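Local coordinates for predicted zincin-like metalloprotease (Acidothermus cellulolyticus 11B, PDB 3E11), which is of unknown function but is probably a zincin-like metallopeptidase, with a fold and a metalloprotease motif that suggest metal-dependent peptide cleavage, and can bind calcium, at residues Asn74-Leu79 / Asp88-Thr93; Glu97-Phe102 / Glu107-Leu112; Glu16-Ile21 / Arg27-Val32. All blocks are in the same frame, centred on the assembly; numbering follows the deposited sequence.

How the contacts relate
The three contacts follow one another along the chain without overlapping: contact 3 closes first, then contact 1, then contact 2. Helix 83-101 gathers them. It supplies one segment each to contacts 1 and 2, whose centres lie about 17 Å apart, and contact 3 rests on its flank, with its centre about 16 Å from that of contact 1 and about 14 Å from that of contact 2. R91 of contact 1 donates to backbone oxygens of contact 3, while I98 of contact 2 packs on its selenomethionine M29. Because this helix also carries the probable HExxH motif, the contacts pack parts of the zincin-like fold against the presumed active-site helix.

Contact 1: residues Asn74-Leu79 / Asp88-Thr93; sequences NTICAL and DEVRKT
I76 and E89 come nearest in backbone, CA to CA 6.8 Å, and the axes of helix segments 74-78 and 88-93 approach to 10.2 Å with their N-to-C directions at 126°, between perpendicular and antiparallel. Such a separation is bridged mainly by one branched side chain, that of I76, described here in one of its two deposited conformers. Its two branches work differently. CG2, which lies anti to the backbone N while CG1 lies beside it (chi1 -72°), meets CG2 of V90 methyl to methyl at 4.1 Å, the two side chains crossing at about a right angle. CD1 reaches further and settles against two residues one helical turn apart, touching CG of E89 at 3.8 Å and OG1 of T93 at 3.7 Å. The hydroxyl it touches is engaged within its own helix: OG1 donates to the carbonyl O of E89 at 2.8 Å, and the amide N of T93 reaches the same oxygen from the opposite face of its carbonyl plane. Two donors thus grip one acceptor, and the OG1 bond restrains the T93 side chain. CG of E89, set anti to the backbone N (chi1 -158°), lies beside I76; the bend at the second torsion carries the carboxylate off, OE2 of E89 coming within 4.3 Å of L79 CD1. This mostly buried junction is closed further by F10 of helix 7-19, which touches both I76 and V90, and by I71 of strand 67-72, packed on V90 and T93; helix 83-101 is thereby held between helix 73-78, helix 7-19 and the sheet.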
loop_
_atom_site.group_PDB
_atom_site.type_symbol
_atom_site.label_atom_id
_atom_site.label_comp_id
_atom_site.label_asym_id
_atom_site.label_seq_id
_atom_site.Cartn_x
_atom_site.Cartn_y
_atom_site.Cartn_z
ATOM N N ASN A 74 4.821 5.703 10.161
ATOM C CA ASN A 74 5.609 5.452 11.383
ATOM C C ASN A 74 6.027 3.979 11.505
ATOM O O ASN A 74 7.196 3.670 11.817
ATOM C CB ASN A 74 4.849 5.900 12.622
ATOM C CG ASN A 74 4.729 7.381 12.715
ATOM O OD1 ASN A 74 5.296 8.115 11.901
ATOM N ND2 ASN A 74 3.996 7.850 13.704
ATOM N N THR A 75 5.080 3.071 11.263
ATOM C CA THR A 75 5.300 1.653 11.552
ATOM C C THR A 75 6.220 1.067 10.487
ATOM O O THR A 75 7.058 0.234 10.797
ATOM C CB THR A 75 3.979 0.850 11.691
ATOM O OG1 THR A 75 3.130 1.157 10.597
ATOM C CG2 THR A 75 3.267 1.201 12.968
ATOM N N ILE A 76 6.095 1.540 9.247
ATOM C CA ILE A 76 6.993 1.172 8.140
ATOM C C ILE A 76 8.415 1.633 8.422
ATOM O O ILE A 76 9.380 0.872 8.273
ATOM C CB ILE A 76 6.525 1.807 6.785
ATOM C CG1 ILE A 76 5.251 1.118 6.251
ATOM C CG2 ILE A 76 7.640 1.758 5.726
ATOM C CD1 ILE A 76 5.488 -0.153 5.403
ATOM N N CYS A 77 8.554 2.901 8.788
ATOM C CA CYS A 77 9.905 3.467 8.964
ATOM C C CYS A 77 10.652 2.821 10.094
ATOM O O CYS A 77 11.837 2.614 9.996
ATOM C CB CYS A 77 9.889 4.980 9.148
ATOM S SG CYS A 77 9.490 5.852 7.577
ATOM N N ALA A 78 9.942 2.460 11.152
ATOM C CA ALA A 78 10.542 1.792 12.313
ATOM C C ALA A 78 11.254 0.502 11.945
ATOM O O ALA A 78 12.144 0.078 12.665
ATOM C CB ALA A 78 9.507 1.506 13.353
ATOM N N LEU A 79 10.823 -0.137 10.865
ATOM C CA LEU A 79 11.426 -1.367 10.372
ATOM C C LEU A 79 12.599 -1.173 9.379
ATOM O O LEU A 79 13.205 -2.177 8.930
ATOM C CB LEU A 79 10.335 -2.197 9.674
ATOM C CG LEU A 79 9.243 -2.800 10.540
ATOM C CD1 LEU A 79 8.171 -3.422 9.612
ATOM C CD2 LEU A 79 9.825 -3.781 11.469
ATOM N N ASP A 88 10.972 -0.834 -0.455
ATOM C CA ASP A 88 10.727 -2.282 -0.480
ATOM C C ASP A 88 9.595 -2.689 0.450
ATOM O O ASP A 88 8.724 -3.482 0.085
ATOM C CB ASP A 88 11.981 -3.045 -0.100
ATOM C CG ASP A 88 12.997 -3.030 -1.190
ATOM O OD1 ASP A 88 12.644 -2.645 -2.302
ATOM O OD2 ASP A 88 14.164 -3.373 -0.944
ATOM N N GLU A 89 9.625 -2.131 1.647
ATOM C CA GLU A 89 8.639 -2.426 2.642
ATOM C C GLU A 89 7.268 -1.911 2.240
ATOM O O GLU A 89 6.261 -2.586 2.444
ATOM C CB GLU A 89 9.067 -1.853 3.988
ATOM C CG GLU A 89 8.414 -2.529 5.169
ATOM C CD GLU A 89 8.703 -4.025 5.216
ATOM O OE1 GLU A 89 9.829 -4.439 4.928
ATOM O OE2 GLU A 89 7.789 -4.784 5.513
ATOM N N VAL A 90 7.223 -0.700 1.725
ATOM C CA VAL A 90 5.959 -0.168 1.184
ATOM C C VAL A 90 5.421 -1.047 0.033
ATOM O O VAL A 90 4.226 -1.407 0.015
ATOM C CB VAL A 90 6.078 1.285 0.720
ATOM C CG1 VAL A 90 4.749 1.764 0.013
ATOM C CG2 VAL A 90 6.358 2.216 1.900
ATOM N N ARG A 91 6.291 -1.406 -0.909
ATOM C CA ARG A 91 5.894 -2.243 -2.032
ATOM C C ARG A 91 5.338 -3.568 -1.527
ATOM O O ARG A 91 4.283 -4.015 -1.971
ATOM C CB ARG A 91 7.072 -2.486 -2.987
ATOM C CG ARG A 91 6.650 -3.098 -4.312
ATOM C CD ARG A 91 7.848 -3.232 -5.215
ATOM N NE ARG A 91 8.336 -1.930 -5.711
ATOM C CZ ARG A 91 9.614 -1.539 -5.704
ATOM N NH1 ARG A 91 10.578 -2.320 -5.198
ATOM N NH2 ARG A 91 9.945 -0.350 -6.205
ATOM N N LYS A 92 6.050 -4.183 -0.583
ATOM C CA LYS A 92 5.663 -5.487 -0.086
ATOM C C LYS A 92 4.286 -5.382 0.570
ATOM O O LYS A 92 3.453 -6.249 0.391
ATOM C CB LYS A 92 6.702 -6.041 0.875
ATOM C CG LYS A 92 6.245 -7.216 1.668
ATOM C CD LYS A 92 7.339 -7.717 2.614
ATOM C CE LYS A 92 6.754 -8.743 3.574
ATOM N NZ LYS A 92 7.782 -9.407 4.427
ATOM N N THR A 93 4.057 -4.288 1.278
ATOM C CA THR A 93 2.800 -4.056 1.977
ATOM C C THR A 93 1.605 -3.895 1.028
ATOM O O THR A 93 0.575 -4.543 1.219
ATOM C CB THR A 93 2.924 -2.840 2.915
ATOM O OG1 THR A 93 3.929 -3.122 3.889
ATOM C CG2 THR A 93 1.595 -2.526 3.616
#

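Contact 2: residues Glu97-Phe102 / Glu107-Leu112; sequences EIAHHF and ERLHEL
L109 meets A99 and H100 where the end of helix 83-101 faces the short helix 106-110. From its CB, which points toward the other segment, the L109 chain continues into CG, placed beside the backbone N (chi1 -71°) and 3.9 Å from CB of A99. There it forks. CD2 presses on CB of A99 at 3.3 Å, tighter than an ordinary carbon contact, and CD1 touches both residues, 3.8 Å from CB of A99 and 3.8 Å from NE2 of H100. The small A99 thus accepts the fork while the imidazole borders one of its prongs. Cutting L109 back to an alanine would probably open a gap over A99 and take away the apolar support beside the H100 ring. Within 107-112, R108 grips E111 side-on in a salt bridge through NE and NH2, both bonds meeting the carboxylate from above its plane. E97 and H100 belong to a probable HExxH motif, with no metal bound here, and H100 NE2 makes a weak hydrogen bond to D106. Around the junction, F25 packs on L109 from a loop, Y49 of strand 47-50 touches E97 and I98, and I69 of strand 67-72 meets E97.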
loop_
_atom_site.group_PDB
_atom_site.type_symbol
_atom_site.label_atom_id
_atom_site.label_comp_id
_atom_site.label_asym_id
_atom_site.label_seq_id
_atom_site.Cartn_x
_atom_site.Cartn_y
_atom_site.Cartn_z
ATOM N N GLU A 97 -1.489 -6.461 0.547
ATOM C CA GLU A 97 -2.835 -5.974 0.788
ATOM C C GLU A 97 -3.711 -6.250 -0.420
ATOM O O GLU A 97 -4.835 -6.710 -0.275
ATOM C CB GLU A 97 -2.831 -4.482 1.164
ATOM C CG GLU A 97 -2.345 -4.211 2.602
ATOM C CD GLU A 97 -3.178 -4.952 3.636
ATOM O OE1 GLU A 97 -4.396 -5.080 3.447
ATOM O OE2 GLU A 97 -2.609 -5.458 4.615
ATOM N N ILE A 98 -3.199 -6.014 -1.621
ATOM C CA ILE A 98 -4.010 -6.265 -2.810
ATOM C C ILE A 98 -4.245 -7.768 -3.010
ATOM O O ILE A 98 -5.365 -8.198 -3.334
ATOM C CB ILE A 98 -3.433 -5.555 -4.076
ATOM C CG1 ILE A 98 -4.522 -5.462 -5.154
ATOM C CG2 ILE A 98 -2.174 -6.194 -4.586
ATOM C CD1 ILE A 98 -5.728 -4.630 -4.728
ATOM N N ALA A 99 -3.218 -8.565 -2.757
ATOM C CA ALA A 99 -3.327 -10.013 -2.914
ATOM C C ALA A 99 -4.389 -10.595 -1.971
ATOM O O ALA A 99 -5.237 -11.398 -2.373
ATOM C CB ALA A 99 -1.982 -10.640 -2.675
ATOM N N HIS A 100 -4.353 -10.151 -0.720
ATOM C CA HIS A 100 -5.275 -10.631 0.300
ATOM C C HIS A 100 -6.700 -10.186 -0.004
ATOM O O HIS A 100 -7.650 -10.938 0.233
ATOM C CB HIS A 100 -4.845 -10.171 1.706
ATOM C CG HIS A 100 -3.511 -10.699 2.138
ATOM N ND1 HIS A 100 -2.819 -10.181 3.213
ATOM C CD2 HIS A 100 -2.731 -11.685 1.629
ATOM C CE1 HIS A 100 -1.672 -10.823 3.347
ATOM N NE2 HIS A 100 -1.593 -11.740 2.395
ATOM N N HIS A 101 -6.855 -8.994 -0.579
ATOM C CA HIS A 101 -8.172 -8.499 -0.970
ATOM C C HIS A 101 -8.836 -9.418 -1.999
ATOM O O HIS A 101 -10.056 -9.565 -2.001
ATOM C CB HIS A 101 -8.076 -7.072 -1.532
ATOM C CG HIS A 101 -9.340 -6.590 -2.177
ATOM N ND1 HIS A 101 -10.482 -6.298 -1.463
ATOM C CD2 HIS A 101 -9.647 -6.371 -3.480
ATOM C CE1 HIS A 101 -11.425 -5.884 -2.290
ATOM N NE2 HIS A 101 -10.948 -5.930 -3.522
ATOM N N PHE A 102 -8.025 -10.033 -2.858
ATOM C CA PHE A 102 -8.519 -10.952 -3.881
ATOM C C PHE A 102 -8.256 -12.398 -3.473
ATOM O O PHE A 102 -8.144 -13.274 -4.324
ATOM C CB PHE A 102 -7.842 -10.664 -5.217
ATOM C CG PHE A 102 -8.290 -9.397 -5.851
ATOM C CD1 PHE A 102 -9.600 -9.265 -6.319
ATOM C CD2 PHE A 102 -7.424 -8.332 -5.976
ATOM C CE1 PHE A 102 -10.014 -8.099 -6.908
ATOM C CE2 PHE A 102 -7.840 -7.155 -6.558
ATOM C CZ PHE A 102 -9.132 -7.038 -7.031
ATOM N N GLU A 107 1.259 -18.101 0.919
ATOM C CA GLU A 107 1.925 -19.240 0.291
ATOM C C GLU A 107 1.915 -19.058 -1.227
ATOM O O GLU A 107 2.909 -19.338 -1.890
ATOM C CB GLU A 107 1.256 -20.564 0.649
ATOM C CG GLU A 107 1.420 -21.012 2.084
ATOM C CD GLU A 107 0.809 -22.391 2.313
ATOM N N ARG A 108 0.782 -18.603 -1.761
ATOM C CA ARG A 108 0.662 -18.278 -3.183
ATOM C C ARG A 108 1.563 -17.097 -3.552
ATOM O O ARG A 108 2.173 -17.099 -4.621
ATOM C CB ARG A 108 -0.789 -17.938 -3.559
ATOM C CG ARG A 108 -1.846 -19.039 -3.390
ATOM C CD ARG A 108 -1.618 -20.252 -4.281
ATOM N NE ARG A 108 -0.507 -21.054 -3.781
ATOM C CZ ARG A 108 -0.577 -21.952 -2.793
ATOM N NH1 ARG A 108 -1.723 -22.222 -2.177
ATOM N NH2 ARG A 108 0.523 -22.599 -2.418
ATOM N N LEU A 109 1.630 -16.096 -2.669
ATOM C CA LEU A 109 2.492 -14.931 -2.863
ATOM C C LEU A 109 3.959 -15.280 -2.868
ATOM O O LEU A 109 4.727 -14.654 -3.589
ATOM C CB LEU A 109 2.258 -13.882 -1.774
ATOM C CG LEU A 109 0.943 -13.122 -1.836
ATOM C CD1 LEU A 109 0.787 -12.254 -0.570
ATOM C CD2 LEU A 109 0.882 -12.292 -3.124
ATOM N N HIS A 110 4.361 -16.259 -2.056
ATOM C CA HIS A 110 5.738 -16.708 -2.060
ATOM C C HIS A 110 6.068 -17.285 -3.427
ATOM O O HIS A 110 7.177 -17.120 -3.916
ATOM C CB HIS A 110 5.981 -17.754 -0.967
ATOM C CG HIS A 110 5.876 -17.215 0.426
ATOM N ND1 HIS A 110 6.249 -15.928 0.759
ATOM C CD2 HIS A 110 5.469 -17.798 1.579
ATOM C CE1 HIS A 110 6.060 -15.736 2.053
ATOM N NE2 HIS A 110 5.594 -16.857 2.575
ATOM N N GLU A 111 5.089 -17.959 -4.038
ATOM C CA GLU A 111 5.182 -18.378 -5.440
ATOM C C GLU A 111 5.155 -17.193 -6.429
ATOM O O GLU A 111 5.456 -17.364 -7.599
ATOM C CB GLU A 111 4.049 -19.346 -5.788
ATOM C CG GLU A 111 4.030 -20.619 -4.966
ATOM C CD GLU A 111 2.799 -21.462 -5.227
ATOM O OE1 GLU A 111 1.894 -20.993 -5.953
ATOM O OE2 GLU A 111 2.733 -22.599 -4.719
ATOM N N LEU A 112 4.784 -16.006 -5.952
ATOM C CA LEU A 112 4.807 -14.777 -6.752
ATOM C C LEU A 112 5.877 -13.766 -6.270
ATOM O O LEU A 112 5.822 -12.572 -6.610
ATOM C CB LEU A 112 3.415 -14.147 -6.744
ATOM C CG LEU A 112 2.327 -14.984 -7.442
ATOM C CD1 LEU A 112 0.915 -14.625 -6.941
ATOM C CD2 LEU A 112 2.429 -14.820 -8.958
#

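Contact 3: residues Glu16-Ile21 / Arg27-Val32; sequences EALDGI and RAMRNV
L18 and I21 meet M29 through apolar contact alone, at the tip of one long side chain. M29 is a selenomethionine whose CB bond points toward 16-21, and whose folds at the second and third torsions (each -67°) put CE against L18 and I21. That methyl lies 4.0 Å from CD2 of L18, in the one of two deposited L18 conformers described here, and 4.3 Å from CD1 of I21. L18 and M29 cross at about a right angle and touch through their terminal methyls; the two segments bury 100 Å² in all.

Backbone hydrogen bonds set up both sides. I21 N donates to the carbonyl O of L18, closing the chain as it leaves the helix. Across from them, M29 opens a type II beta turn sealed by V32 N to O of M29 at 3.1 Å.

The guanidinium groups of R27 and R30 lie face to face, with NE of R27 3.2 Å above the plane of R30 and over its centre, and no hydrogen bond joins them.

D19, next to L18, is a calcium ligand seen for this protein, although no calcium is bound to this chain in the model.

M29 also packs on V94 and I98 of helix 83-101 and on I69 of strand 67-72; the contact therefore joins the end of helix 7-19 to the approach of strand 32-37.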
loop_
_atom_site.group_PDB
_atom_site.type_symbol
_atom_site.label_atom_id
_atom_site.label_comp_id
_atom_site.label_asym_id
_atom_site.label_seq_id
_atom_site.Cartn_x
_atom_site.Cartn_y
_atom_site.Cartn_z
ATOM N N GLU A 16 7.656 5.416 -5.909
ATOM C CA GLU A 16 8.691 4.480 -6.379
ATOM C C GLU A 16 8.295 3.038 -6.078
ATOM O O GLU A 16 8.550 2.147 -6.879
ATOM C CB GLU A 16 10.047 4.778 -5.746
ATOM C CG GLU A 16 11.176 3.837 -6.214
ATOM C CD GLU A 16 11.540 4.015 -7.671
ATOM O OE1 GLU A 16 11.220 5.082 -8.232
ATOM O OE2 GLU A 16 12.156 3.097 -8.262
ATOM N N ALA A 17 7.666 2.814 -4.918
ATOM C CA ALA A 17 7.158 1.494 -4.545
ATOM C C ALA A 17 6.106 1.037 -5.577
ATOM O O ALA A 17 6.187 -0.070 -6.090
ATOM C CB ALA A 17 6.562 1.517 -3.150
ATOM N N LEU A 18 5.163 1.917 -5.922
ATOM C CA LEU A 18 4.079 1.546 -6.836
ATOM C C LEU A 18 4.632 1.300 -8.238
ATOM O O LEU A 18 4.220 0.366 -8.910
ATOM C CB LEU A 18 2.975 2.629 -6.883
ATOM C CG LEU A 18 1.962 2.739 -5.725
ATOM C CD1 LEU A 18 0.804 3.644 -6.149
ATOM C CD2 LEU A 18 1.407 1.393 -5.314
ATOM N N ASP A 19 5.580 2.137 -8.662
ATOM C CA ASP A 19 6.177 2.005 -9.986
ATOM C C ASP A 19 6.859 0.625 -10.138
ATOM O O ASP A 19 6.963 0.115 -11.229
ATOM C CB ASP A 19 7.205 3.118 -10.237
ATOM C CG ASP A 19 6.563 4.526 -10.380
ATOM O OD1 ASP A 19 5.321 4.642 -10.479
ATOM O OD2 ASP A 19 7.319 5.515 -10.329
ATOM N N GLY A 20 7.325 0.050 -9.033
ATOM C CA GLY A 20 8.022 -1.230 -9.050
ATOM C C GLY A 20 7.140 -2.436 -8.752
ATOM O O GLY A 20 7.638 -3.542 -8.613
ATOM N N ILE A 21 5.833 -2.225 -8.593
ATOM C CA ILE A 21 4.939 -3.357 -8.430
ATOM C C ILE A 21 5.015 -4.252 -9.662
ATOM O O ILE A 21 4.899 -3.774 -10.787
ATOM C CB ILE A 21 3.509 -2.910 -8.176
ATOM C CG1 ILE A 21 3.418 -2.380 -6.724
ATOM C CG2 ILE A 21 2.515 -4.055 -8.418
ATOM C CD1 ILE A 21 2.108 -1.755 -6.406
ATOM N N ARG A 27 -3.120 -5.304 -12.923
ATOM C CA ARG A 27 -4.563 -5.312 -13.129
ATOM C C ARG A 27 -5.297 -5.404 -11.783
ATOM O O ARG A 27 -6.338 -4.792 -11.607
ATOM C CB ARG A 27 -4.996 -6.428 -14.088
ATOM C CG ARG A 27 -6.498 -6.571 -14.203
ATOM C CD ARG A 27 -7.197 -5.311 -14.776
ATOM N NE ARG A 27 -8.641 -5.526 -14.863
ATOM C CZ ARG A 27 -9.489 -5.386 -13.847
ATOM N NH1 ARG A 27 -9.057 -5.031 -12.633
ATOM N NH2 ARG A 27 -10.781 -5.636 -14.039
ATOM N N ALA A 28 -4.776 -6.184 -10.848
ATOM C CA ALA A 28 -5.385 -6.263 -9.495
ATOM C C ALA A 28 -5.442 -4.899 -8.769
ATOM O O ALA A 28 -6.350 -4.644 -7.986
ATOM C CB ALA A 28 -4.638 -7.278 -8.628
HETATM N N MSE A 29 -4.458 -4.050 -9.041
HETATM C CA MSE A 29 -4.348 -2.697 -8.488
HETATM C C MSE A 29 -5.208 -1.645 -9.221
HETATM O O MSE A 29 -5.207 -0.458 -8.834
HETATM C CB MSE A 29 -2.860 -2.251 -8.497
HETATM C CG MSE A 29 -2.040 -2.903 -7.404
HETATM SE SE MSE A 29 -2.559 -2.329 -5.648
HETATM C CE MSE A 29 -2.015 -0.581 -5.762
ATOM N N ARG A 30 -5.968 -2.072 -10.252
ATOM C CA ARG A 30 -6.831 -1.146 -10.965
ATOM C C ARG A 30 -7.724 -0.355 -10.021
ATOM O O ARG A 30 -8.427 -0.919 -9.199
ATOM C CB ARG A 30 -7.731 -1.859 -11.983
ATOM C CG ARG A 30 -8.609 -0.884 -12.782
ATOM C CD ARG A 30 -9.418 -1.584 -13.858
ATOM N NE ARG A 30 -8.543 -1.994 -14.951
ATOM C CZ ARG A 30 -8.959 -2.564 -16.073
ATOM N NH1 ARG A 30 -10.243 -2.822 -16.255
ATOM N NH2 ARG A 30 -8.071 -2.889 -16.997
ATOM N N ASN A 31 -7.699 0.970 -10.178
ATOM C CA ASN A 31 -8.555 1.855 -9.391
ATOM C C ASN A 31 -8.425 1.641 -7.874
ATOM O O ASN A 31 -9.411 1.575 -7.150
ATOM C CB ASN A 31 -10.017 1.703 -9.828
ATOM C CG ASN A 31 -10.875 2.841 -9.344
ATOM O OD1 ASN A 31 -10.409 3.979 -9.269
ATOM N ND2 ASN A 31 -12.130 2.531 -8.958
ATOM N N VAL A 32 -7.178 1.442 -7.447
ATOM C CA VAL A 32 -6.786 1.446 -6.050
ATOM C C VAL A 32 -5.803 2.575 -5.873
ATOM O O VAL A 32 -4.846 2.738 -6.684
ATOM C CB VAL A 32 -6.090 0.133 -5.644
ATOM C CG1 VAL A 32 -5.640 0.200 -4.179
ATOM C CG2 VAL A 32 -7.027 -1.033 -5.873
#